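Local coordinates for methionine-binding lipoprotein MetQ (Bacillus subtilis subsp. subtilis, PDB 4GOT) that probably binds methionine and passes it to the membrane-bound permease of the MetNPQ ABC importer, and also takes part in methionine sulfoxide transport, at residues Glu87-Tyr92 / Gln117-Ala122; Ile108-Asn113 / Leu153-Val158; Glu161-Ala166 / Asp173-Asn178. All blocks are in the same frame, centred on the assembly; numbering follows the deposited sequence.

Interaction 1. Residues Glu87-Tyr92 / Gln117-Ala122; sequences EPFGIY and QGRMLA. With MSE (selenomethionine), chain B.
Arg119 reaches across Phe89 toward the carbonyl of Glu87, and its course shows how one long side chain can be both packed and polar. CB leaves helix 117-126 heading for the other segment. With CG anti to the backbone N (chi1 -171°) and the chain extended as far as NE, the arm spans the distance from helix to ligand. CG and then CD graze the ring of Phe89, CD lying 3.6 Å from CD2. NE and CZ pass beside the ring's rim near CD2 and CB, and NH1 comes over its face, the guanidinium lying flat against it in an offset stack, the planes 28° apart. Here the head divides. NH1 donates to OXT of the bound selenomethionine at 2.8 Å, while NH2 makes a weak bond to Glu87 O, also 2.8 Å long. Both acceptors sit at the guanidinium edge, close to its plane, so the stack and the edge contacts together fix the rotation of the group. Salt bridges to Glu116 from NH1 and to Glu197 from NH2 probably balance much of its charge. Water 1 accepts from Glu87 N, weakly from Arg119 NH2, and donates to the second ligand oxygen, O, at 2.8 Å. The ligand's amino N donates to Glu87 OE1 over 2.9 Å, and His85 holds the neighbouring OE2. Behind Arg119, Met120, present as selenomethionine, brings CG to within 3.2 Å of Phe89 CE2. Its SE stands 5.5 Å from the ring centroid, an oblique Met-aromatic contact. An arginine for the carboxylate and a glutamate for the ammonium are charged members of the amino acid-binding site in this type II periplasmic-binding protein.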
loop_
_atom_site.group_PDB
_atom_site.type_symbol
_atom_site.label_atom_id
_atom_site.label_comp_id
_atom_site.label_asym_id
_atom_site.label_seq_id
_atom_site.Cartn_x
_atom_site.Cartn_y
_atom_site.Cartn_z
ATOM N N GLU A 87 5.621 2.869 0.680
ATOM C CA GLU A 87 5.025 3.848 -0.245
ATOM C C GLU A 87 4.365 4.984 0.566
ATOM O O GLU A 87 3.208 4.884 0.925
ATOM C CB GLU A 87 3.936 3.176 -1.099
ATOM C CG GLU A 87 4.433 2.156 -2.084
ATOM C CD GLU A 87 3.297 1.350 -2.716
ATOM O OE1 GLU A 87 2.152 1.846 -2.853
ATOM O OE2 GLU A 87 3.569 0.187 -3.063
ATOM N N PRO A 88 5.106 6.057 0.896
ATOM C CA PRO A 88 4.417 7.167 1.573
ATOM C C PRO A 88 3.153 7.663 0.807
ATOM O O PRO A 88 3.208 7.992 -0.394
ATOM C CB PRO A 88 5.506 8.227 1.672
ATOM C CG PRO A 88 6.755 7.428 1.776
ATOM C CD PRO A 88 6.556 6.281 0.824
ATOM N N PHE A 89 2.020 7.613 1.530
ATOM C CA PHE A 89 0.688 7.980 1.070
ATOM C C PHE A 89 0.635 9.444 0.586
ATOM O O PHE A 89 1.321 10.348 1.133
ATOM C CB PHE A 89 -0.266 7.828 2.271
ATOM C CG PHE A 89 -1.644 7.302 1.952
ATOM C CD1 PHE A 89 -2.015 6.865 0.700
ATOM C CD2 PHE A 89 -2.541 7.157 2.988
ATOM C CE1 PHE A 89 -3.277 6.363 0.454
ATOM C CE2 PHE A 89 -3.809 6.620 2.752
ATOM C CZ PHE A 89 -4.180 6.223 1.471
ATOM N N GLY A 90 -0.173 9.659 -0.441
ATOM C CA GLY A 90 -0.379 10.984 -1.016
ATOM C C GLY A 90 -1.833 11.476 -1.003
ATOM O O GLY A 90 -2.819 10.670 -1.128
ATOM N N ILE A 91 -1.943 12.803 -0.854
ATOM C CA ILE A 91 -3.161 13.557 -1.100
ATOM C C ILE A 91 -2.981 14.455 -2.325
ATOM O O ILE A 91 -1.929 15.098 -2.493
ATOM C CB ILE A 91 -3.562 14.459 0.078
ATOM C CG1 ILE A 91 -3.636 13.624 1.380
ATOM C CG2 ILE A 91 -4.889 15.152 -0.277
ATOM C CD1 ILE A 91 -3.618 14.441 2.664
ATOM N N TYR A 92 -4.019 14.467 -3.170
ATOM C CA TYR A 92 -3.992 15.073 -4.491
ATOM C C TYR A 92 -5.211 16.008 -4.629
ATOM O O TYR A 92 -6.275 15.748 -4.047
ATOM C CB TYR A 92 -4.090 13.973 -5.547
ATOM C CG TYR A 92 -2.870 13.073 -5.616
ATOM C CD1 TYR A 92 -2.694 12.029 -4.696
ATOM C CD2 TYR A 92 -1.902 13.255 -6.604
ATOM C CE1 TYR A 92 -1.589 11.206 -4.747
ATOM C CE2 TYR A 92 -0.794 12.430 -6.663
ATOM C CZ TYR A 92 -0.640 11.403 -5.731
ATOM O OH TYR A 92 0.459 10.565 -5.768
ATOM N N GLN A 117 -7.973 3.553 7.363
ATOM C CA GLN A 117 -8.729 4.722 7.797
ATOM C C GLN A 117 -7.910 5.601 8.740
ATOM O O GLN A 117 -7.982 6.824 8.639
ATOM C CB GLN A 117 -10.040 4.324 8.472
ATOM C CG GLN A 117 -11.030 3.602 7.532
ATOM C CD GLN A 117 -11.467 4.431 6.333
ATOM O OE1 GLN A 117 -11.118 4.117 5.160
ATOM N NE2 GLN A 117 -12.203 5.510 6.604
ATOM N N GLY A 118 -7.158 4.994 9.652
ATOM C CA GLY A 118 -6.288 5.748 10.566
ATOM C C GLY A 118 -5.099 6.404 9.847
ATOM O O GLY A 118 -4.676 7.517 10.191
ATOM N N ARG A 119 -4.576 5.735 8.819
ATOM C CA ARG A 119 -3.435 6.264 8.028
ATOM C C ARG A 119 -3.812 7.605 7.343
ATOM O O ARG A 119 -3.084 8.566 7.390
ATOM C CB ARG A 119 -3.023 5.235 6.973
ATOM C CG ARG A 119 -1.734 5.545 6.243
ATOM C CD ARG A 119 -1.420 4.505 5.177
ATOM N NE ARG A 119 -0.090 4.763 4.645
ATOM C CZ ARG A 119 0.454 4.126 3.609
ATOM N NH1 ARG A 119 -0.193 3.163 2.948
ATOM N NH2 ARG A 119 1.680 4.477 3.228
HETATM N N MSE A 120 -4.957 7.615 6.669
HETATM C CA MSE A 120 -5.551 8.826 6.077
HETATM C C MSE A 120 -5.851 9.939 7.071
HETATM O O MSE A 120 -5.409 11.088 6.900
HETATM C CB MSE A 120 -6.843 8.428 5.332
HETATM C CG MSE A 120 -6.550 7.499 4.200
HETATM SE SE MSE A 120 -8.146 6.826 3.366
HETATM C CE MSE A 120 -8.381 4.978 3.950
ATOM N N LEU A 121 -6.559 9.616 8.148
ATOM C CA LEU A 121 -6.908 10.627 9.128
ATOM C C LEU A 121 -5.676 11.237 9.825
ATOM O O LEU A 121 -5.710 12.411 10.223
ATOM C CB LEU A 121 -7.912 10.067 10.169
ATOM C CG LEU A 121 -9.246 9.613 9.559
ATOM C CD1 LEU A 121 -10.139 9.117 10.683
ATOM C CD2 LEU A 121 -9.933 10.684 8.696
ATOM N N ALA A 122 -4.602 10.452 9.940
ATOM C CA ALA A 122 -3.388 10.880 10.653
ATOM C C ALA A 122 -2.706 11.977 9.842
ATOM O O ALA A 122 -2.125 12.892 10.416
ATOM C CB ALA A 122 -2.432 9.715 10.894
HETATM N N MSE B 300 0.736 -0.480 -1.863
HETATM C CA MSE B 300 -0.301 0.136 -0.982
HETATM C C MSE B 300 0.290 1.202 0.000
HETATM O O MSE B 300 1.254 0.879 0.640
HETATM O OXT MSE B 300 -0.172 2.350 0.222
HETATM C CB MSE B 300 -0.962 -0.979 -0.156
HETATM C CG MSE B 300 -2.217 -0.599 0.563
HETATM SE SE MSE B 300 -2.879 -2.024 1.769
HETATM C CE MSE B 300 -3.702 -3.275 0.301
HETATM O O HOH W 1 3.398 1.905 2.211
#

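Interaction 2. Residues Ile108-Asn113 / Leu153-Val158; sequences IILTNN and LEFKKV
Ile108 and Leu110 each use both backbone polar atoms to bind segment 153-158, in the pattern of a parallel strand pair. The amide of Ile108 donates to Glu154 O at 2.8 Å, nearly straight at 170°, and its carbonyl accepts from Lys156 N. Two residues on, Leu110 N donates to Lys156 O and Leu110 O receives Val158 N, both at 2.9 Å. The run ends less regularly, for Asn112 N approaches Val158 O from above the carbonyl plane, 49° out of it. Around the same point Thr111 OG1 accepts from Asn113 N in an ST turn at the strand end, and Asn113 goes on to touch the ligand. CA-H...O contacts supplement these bonds, the shortest joining Thr111 CA to Val158 O at 3.1 Å. Packing takes up both faces of the pair. On one, Leu110 CD1 rests 4.0 Å from Phe155 CB, and Phe155 CD1 meets Ile108 CB; helix 117-126 covers this face with Met120 and Leu124. On the other, Ile109 CG2 presses tightly on Val158 CG2 at 3.4 Å, and Ile109 CD1 lies against CB and CG of Lys156, whose ammonium end leads away. The chemistry implies a division of labour: backbone bonds set the register of this outermost strand, while the buried hydrocarbon of strand 107-111 meets wholly apolar Phe155 and Val158 and just the aliphatic bases of the two exposed lysines.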
loop_
_atom_site.group_PDB
_atom_site.type_symbol
_atom_site.label_atom_id
_atom_site.label_comp_id
_atom_site.label_asym_id
_atom_site.label_seq_id
_atom_site.Cartn_x
_atom_site.Cartn_y
_atom_site.Cartn_z
ATOM N N ILE A 108 -13.486 15.597 1.426
ATOM C CA ILE A 108 -12.271 14.779 1.413
ATOM C C ILE A 108 -12.684 13.401 0.904
ATOM O O ILE A 108 -13.589 12.788 1.463
ATOM C CB ILE A 108 -11.607 14.675 2.808
ATOM C CG1 ILE A 108 -11.282 16.067 3.392
ATOM C CG2 ILE A 108 -10.320 13.873 2.747
ATOM C CD1 ILE A 108 -10.340 16.907 2.565
ATOM N N ILE A 109 -12.056 12.957 -0.192
ATOM C CA ILE A 109 -12.285 11.612 -0.734
ATOM C C ILE A 109 -11.233 10.654 -0.139
ATOM O O ILE A 109 -10.063 10.590 -0.568
ATOM C CB ILE A 109 -12.222 11.532 -2.287
ATOM C CG1 ILE A 109 -13.021 12.677 -2.944
ATOM C CG2 ILE A 109 -12.655 10.147 -2.800
ATOM C CD1 ILE A 109 -14.522 12.581 -2.779
ATOM N N LEU A 110 -11.699 9.925 0.859
ATOM C CA LEU A 110 -11.016 8.792 1.461
ATOM C C LEU A 110 -11.139 7.581 0.547
ATOM O O LEU A 110 -12.054 7.515 -0.278
ATOM C CB LEU A 110 -11.721 8.430 2.775
ATOM C CG LEU A 110 -11.804 9.501 3.875
ATOM C CD1 LEU A 110 -12.585 8.932 5.060
ATOM C CD2 LEU A 110 -10.393 9.931 4.296
ATOM N N THR A 111 -10.226 6.622 0.699
ATOM C CA THR A 111 -10.462 5.308 0.094
ATOM C C THR A 111 -11.341 4.550 1.096
ATOM O O THR A 111 -11.436 4.934 2.283
ATOM C CB THR A 111 -9.147 4.563 -0.297
ATOM O OG1 THR A 111 -8.654 3.796 0.795
ATOM C CG2 THR A 111 -8.044 5.530 -0.810
ATOM N N ASN A 112 -11.965 3.486 0.609
ATOM C CA ASN A 112 -12.815 2.619 1.421
ATOM C C ASN A 112 -12.027 1.442 2.069
ATOM O O ASN A 112 -12.626 0.545 2.632
ATOM C CB ASN A 112 -14.039 2.141 0.596
ATOM C CG ASN A 112 -13.675 1.172 -0.517
ATOM O OD1 ASN A 112 -12.543 0.705 -0.611
ATOM N ND2 ASN A 112 -14.651 0.854 -1.362
ATOM N N ASN A 113 -10.687 1.516 2.039
ATOM C CA ASN A 113 -9.781 0.539 2.662
ATOM C C ASN A 113 -9.889 0.673 4.191
ATOM O O ASN A 113 -9.303 1.596 4.781
ATOM C CB ASN A 113 -8.340 0.854 2.157
ATOM C CG ASN A 113 -7.302 -0.179 2.531
ATOM O OD1 ASN A 113 -7.372 -0.851 3.562
ATOM N ND2 ASN A 113 -6.294 -0.289 1.679
ATOM N N LEU A 153 -15.126 19.498 7.658
ATOM C CA LEU A 153 -14.813 18.696 6.501
ATOM C C LEU A 153 -15.873 17.611 6.417
ATOM O O LEU A 153 -16.359 17.154 7.457
ATOM C CB LEU A 153 -13.382 18.124 6.622
ATOM C CG LEU A 153 -12.243 19.153 6.716
ATOM C CD1 LEU A 153 -10.897 18.491 6.953
ATOM C CD2 LEU A 153 -12.184 19.969 5.436
ATOM N N GLU A 154 -16.271 17.265 5.184
ATOM C CA GLU A 154 -17.161 16.149 4.909
ATOM C C GLU A 154 -16.350 15.049 4.184
ATOM O O GLU A 154 -15.417 15.361 3.421
ATOM C CB GLU A 154 -18.344 16.659 4.066
ATOM C CG GLU A 154 -19.184 17.725 4.787
ATOM C CD GLU A 154 -20.039 18.571 3.851
ATOM O OE1 GLU A 154 -20.139 18.236 2.649
ATOM O OE2 GLU A 154 -20.616 19.574 4.314
ATOM N N PHE A 155 -16.688 13.781 4.409
ATOM C CA PHE A 155 -15.891 12.687 3.870
ATOM C C PHE A 155 -16.731 11.786 2.972
ATOM O O PHE A 155 -17.884 11.507 3.294
ATOM C CB PHE A 155 -15.252 11.858 4.980
ATOM C CG PHE A 155 -14.446 12.679 5.971
ATOM C CD1 PHE A 155 -13.100 12.916 5.770
ATOM C CD2 PHE A 155 -15.035 13.179 7.103
ATOM C CE1 PHE A 155 -12.343 13.665 6.681
ATOM C CE2 PHE A 155 -14.290 13.933 8.019
ATOM C CZ PHE A 155 -12.943 14.178 7.801
ATOM N N LYS A 156 -16.130 11.345 1.868
ATOM C CA LYS A 156 -16.729 10.363 0.963
ATOM C C LYS A 156 -15.726 9.197 0.846
ATOM O O LYS A 156 -14.557 9.353 1.163
ATOM C CB LYS A 156 -16.959 10.977 -0.431
ATOM C CG LYS A 156 -17.826 12.232 -0.507
ATOM C CD LYS A 156 -19.302 11.878 -0.561
ATOM C CE LYS A 156 -20.183 13.062 -0.979
ATOM N NZ LYS A 156 -20.288 13.197 -2.471
ATOM N N LYS A 157 -16.169 8.025 0.390
ATOM C CA LYS A 157 -15.257 6.902 0.240
ATOM C C LYS A 157 -15.353 6.342 -1.149
ATOM O O LYS A 157 -16.457 6.134 -1.633
ATOM C CB LYS A 157 -15.552 5.792 1.261
ATOM C CG LYS A 157 -15.193 6.164 2.672
ATOM C CD LYS A 157 -16.025 5.389 3.675
ATOM C CE LYS A 157 -15.902 5.975 5.080
ATOM N NZ LYS A 157 -14.823 5.234 5.763
ATOM N N VAL A 158 -14.187 6.143 -1.770
ATOM C CA VAL A 158 -14.080 5.563 -3.114
ATOM C C VAL A 158 -13.124 4.362 -3.057
ATOM O O VAL A 158 -12.170 4.357 -2.290
ATOM C CB VAL A 158 -13.568 6.628 -4.120
ATOM C CG1 VAL A 158 -13.291 6.028 -5.498
ATOM C CG2 VAL A 158 -14.598 7.777 -4.237
#

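Interaction 3. Residues Glu161-Ala166 / Asp173-Asn178; sequences ELTAKA and DAVFIN. With MSE (selenomethionine), chain B.
Thr163, in the first turn of helix 163-168, meets strand 174-177 with its whole side chain. Its OG1, placed between the backbone N and the carbonyl carbon (chi1 52°), comes 3.1 Å from Phe176 O in a weak hydrogen bond, one not settled because Pro160 O competes for the same proton. Water 2 links this hydroxyl to Asn178 N, which donates to it at 2.9 Å. Alongside, Thr163 O lies 3.5 Å from Val175 CG1. Ala164 turns its CB away, yet its CA lies 3.9 Å from Ile177 CD1, while Ile177 CG2 approaches Thr163 OG1. An alanine replacing Ile177 would remove both branches and would probably open a gap under Ala164 and leave the Thr163 hydroxyl with less apolar cover. One turn further, Ala166 faces the strand and brings CB to 4.4 Å from Val175 CG1. The CB of Phe176 points away from this helix, and its ring packs on helix 117-126. Strand 154-158, helix 163-168 and strand 174-177 thus form a beta-alpha-beta crossover that passes over strand 107-111, and its last strand delivers Asn178 to the ligand pocket of this alpha/beta domain.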
loop_
_atom_site.group_PDB
_atom_site.type_symbol
_atom_site.label_atom_id
_atom_site.label_comp_id
_atom_site.label_asym_id
_atom_site.label_seq_id
_atom_site.Cartn_x
_atom_site.Cartn_y
_atom_site.Cartn_z
ATOM N N GLU A 161 -8.820 1.629 -6.096
ATOM C CA GLU A 161 -8.592 1.462 -7.519
ATOM C C GLU A 161 -9.135 2.622 -8.384
ATOM O O GLU A 161 -8.867 2.690 -9.610
ATOM C CB GLU A 161 -9.252 0.121 -7.976
ATOM C CG GLU A 161 -8.574 -1.161 -7.473
ATOM C CD GLU A 161 -8.765 -1.474 -5.966
ATOM O OE1 GLU A 161 -9.843 -1.098 -5.403
ATOM O OE2 GLU A 161 -7.864 -2.171 -5.377
ATOM N N LEU A 162 -9.973 3.466 -7.793
ATOM C CA LEU A 162 -10.733 4.463 -8.531
ATOM C C LEU A 162 -10.517 5.858 -7.997
ATOM O O LEU A 162 -11.059 6.780 -8.577
ATOM C CB LEU A 162 -12.243 4.161 -8.441
ATOM C CG LEU A 162 -12.765 2.950 -9.238
ATOM C CD1 LEU A 162 -14.256 2.771 -8.940
ATOM C CD2 LEU A 162 -12.461 3.020 -10.755
ATOM N N THR A 163 -9.757 6.033 -6.904
ATOM C CA THR A 163 -9.486 7.388 -6.427
ATOM C C THR A 163 -8.715 8.295 -7.448
ATOM O O THR A 163 -8.939 9.537 -7.502
ATOM C CB THR A 163 -8.780 7.416 -5.068
ATOM O OG1 THR A 163 -7.626 6.576 -5.115
ATOM C CG2 THR A 163 -9.731 6.992 -3.929
ATOM N N ALA A 164 -7.817 7.712 -8.244
ATOM C CA ALA A 164 -7.207 8.459 -9.383
ATOM C C ALA A 164 -8.293 9.082 -10.290
ATOM O O ALA A 164 -8.133 10.213 -10.774
ATOM C CB ALA A 164 -6.277 7.572 -10.210
ATOM N N LYS A 165 -9.404 8.351 -10.523
ATOM C CA LYS A 165 -10.547 8.918 -11.275
ATOM C C LYS A 165 -11.306 10.024 -10.504
ATOM O O LYS A 165 -11.679 11.015 -11.113
ATOM C CB LYS A 165 -11.547 7.852 -11.766
ATOM C CG LYS A 165 -10.969 6.712 -12.611
ATOM C CD LYS A 165 -10.325 7.184 -13.911
ATOM C CE LYS A 165 -8.787 7.137 -13.865
ATOM N NZ LYS A 165 -8.107 7.673 -15.113
ATOM N N ALA A 166 -11.544 9.850 -9.192
ATOM C CA ALA A 166 -12.214 10.861 -8.383
ATOM C C ALA A 166 -11.423 12.165 -8.425
ATOM O O ALA A 166 -12.003 13.268 -8.462
ATOM C CB ALA A 166 -12.406 10.383 -6.923
ATOM N N ASP A 173 -12.705 17.986 -2.975
ATOM C CA ASP A 173 -11.671 19.021 -2.888
ATOM C C ASP A 173 -10.218 18.482 -2.796
ATOM O O ASP A 173 -9.263 19.147 -3.232
ATOM C CB ASP A 173 -12.012 19.974 -1.716
ATOM C CG ASP A 173 -13.318 20.735 -1.961
ATOM O OD1 ASP A 173 -13.433 21.328 -3.059
ATOM O OD2 ASP A 173 -14.223 20.721 -1.094
ATOM N N ALA A 174 -10.080 17.295 -2.206
ATOM C CA ALA A 174 -8.801 16.641 -1.958
ATOM C C ALA A 174 -9.076 15.135 -1.929
ATOM O O ALA A 174 -10.169 14.691 -1.521
ATOM C CB ALA A 174 -8.182 17.118 -0.630
ATOM N N VAL A 175 -8.110 14.364 -2.414
ATOM C CA VAL A 175 -8.312 12.905 -2.679
ATOM C C VAL A 175 -7.082 12.092 -2.282
ATOM O O VAL A 175 -5.950 12.449 -2.660
ATOM C CB VAL A 175 -8.626 12.626 -4.185
ATOM C CG1 VAL A 175 -8.858 11.128 -4.381
ATOM C CG2 VAL A 175 -9.819 13.450 -4.670
ATOM N N PHE A 176 -7.292 11.033 -1.474
ATOM C CA PHE A 176 -6.212 10.081 -1.113
ATOM C C PHE A 176 -5.986 9.075 -2.231
ATOM O O PHE A 176 -6.955 8.500 -2.738
ATOM C CB PHE A 176 -6.512 9.324 0.188
ATOM C CG PHE A 176 -6.369 10.178 1.433
ATOM C CD1 PHE A 176 -7.450 10.916 1.902
ATOM C CD2 PHE A 176 -5.184 10.231 2.137
ATOM C CE1 PHE A 176 -7.341 11.726 3.045
ATOM C CE2 PHE A 176 -5.067 11.026 3.286
ATOM C CZ PHE A 176 -6.146 11.769 3.744
ATOM N N ILE A 177 -4.724 8.888 -2.630
ATOM C CA ILE A 177 -4.366 7.856 -3.646
ATOM C C ILE A 177 -3.102 7.104 -3.131
ATOM O O ILE A 177 -2.057 7.724 -2.800
ATOM C CB ILE A 177 -4.097 8.428 -5.075
ATOM C CG1 ILE A 177 -5.116 9.523 -5.472
ATOM C CG2 ILE A 177 -4.117 7.298 -6.103
ATOM C CD1 ILE A 177 -4.836 10.223 -6.800
ATOM N N ASN A 178 -3.203 5.779 -3.060
ATOM C CA ASN A 178 -2.078 4.912 -2.689
ATOM C C ASN A 178 -1.041 5.023 -3.805
ATOM O O ASN A 178 -1.426 5.035 -4.972
ATOM C CB ASN A 178 -2.524 3.443 -2.607
ATOM C CG ASN A 178 -3.508 3.164 -1.467
ATOM O OD1 ASN A 178 -3.100 2.911 -0.333
ATOM N ND2 ASN A 178 -4.788 3.222 -1.759
HETATM N N MSE B 300 0.736 -0.480 -1.863
HETATM C CA MSE B 300 -0.301 0.136 -0.982
HETATM C C MSE B 300 0.290 1.202 0.000
HETATM O O MSE B 300 1.254 0.879 0.640
HETATM O OXT MSE B 300 -0.172 2.350 0.222
HETATM C CB MSE B 300 -0.962 -0.979 -0.156
HETATM C CG MSE B 300 -2.217 -0.599 0.563
HETATM SE SE MSE B 300 -2.879 -2.024 1.769
HETATM C CE MSE B 300 -3.702 -3.275 0.301
HETATM O O HOH W 2 -5.745 4.615 -3.844
#

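All three interactions belong to one mixed sheet and the helices that cover it, their centres 9 to 11 Å apart. Strand 174-177 of interaction 3 joins the other two: Tyr92 O of interaction 1 lies 2.8 Å from Val175 N, and Ile109 N of interaction 2 is 2.9 Å from Ala174 O, both probable hydrogen bonds. Phe176 links them on one face, packing against Ile108, Leu110 and Met120. Interactions 1 and 2 cross along the chain, their segments alternating, with strand 107-111 followed by helix 117-126. Each contact supplies pocket residues: Glu87 and Arg119 from interaction 1, Asn113 from interaction 2 and Asn178 from interaction 3, gathered at one end of the sheet around selenomethionine.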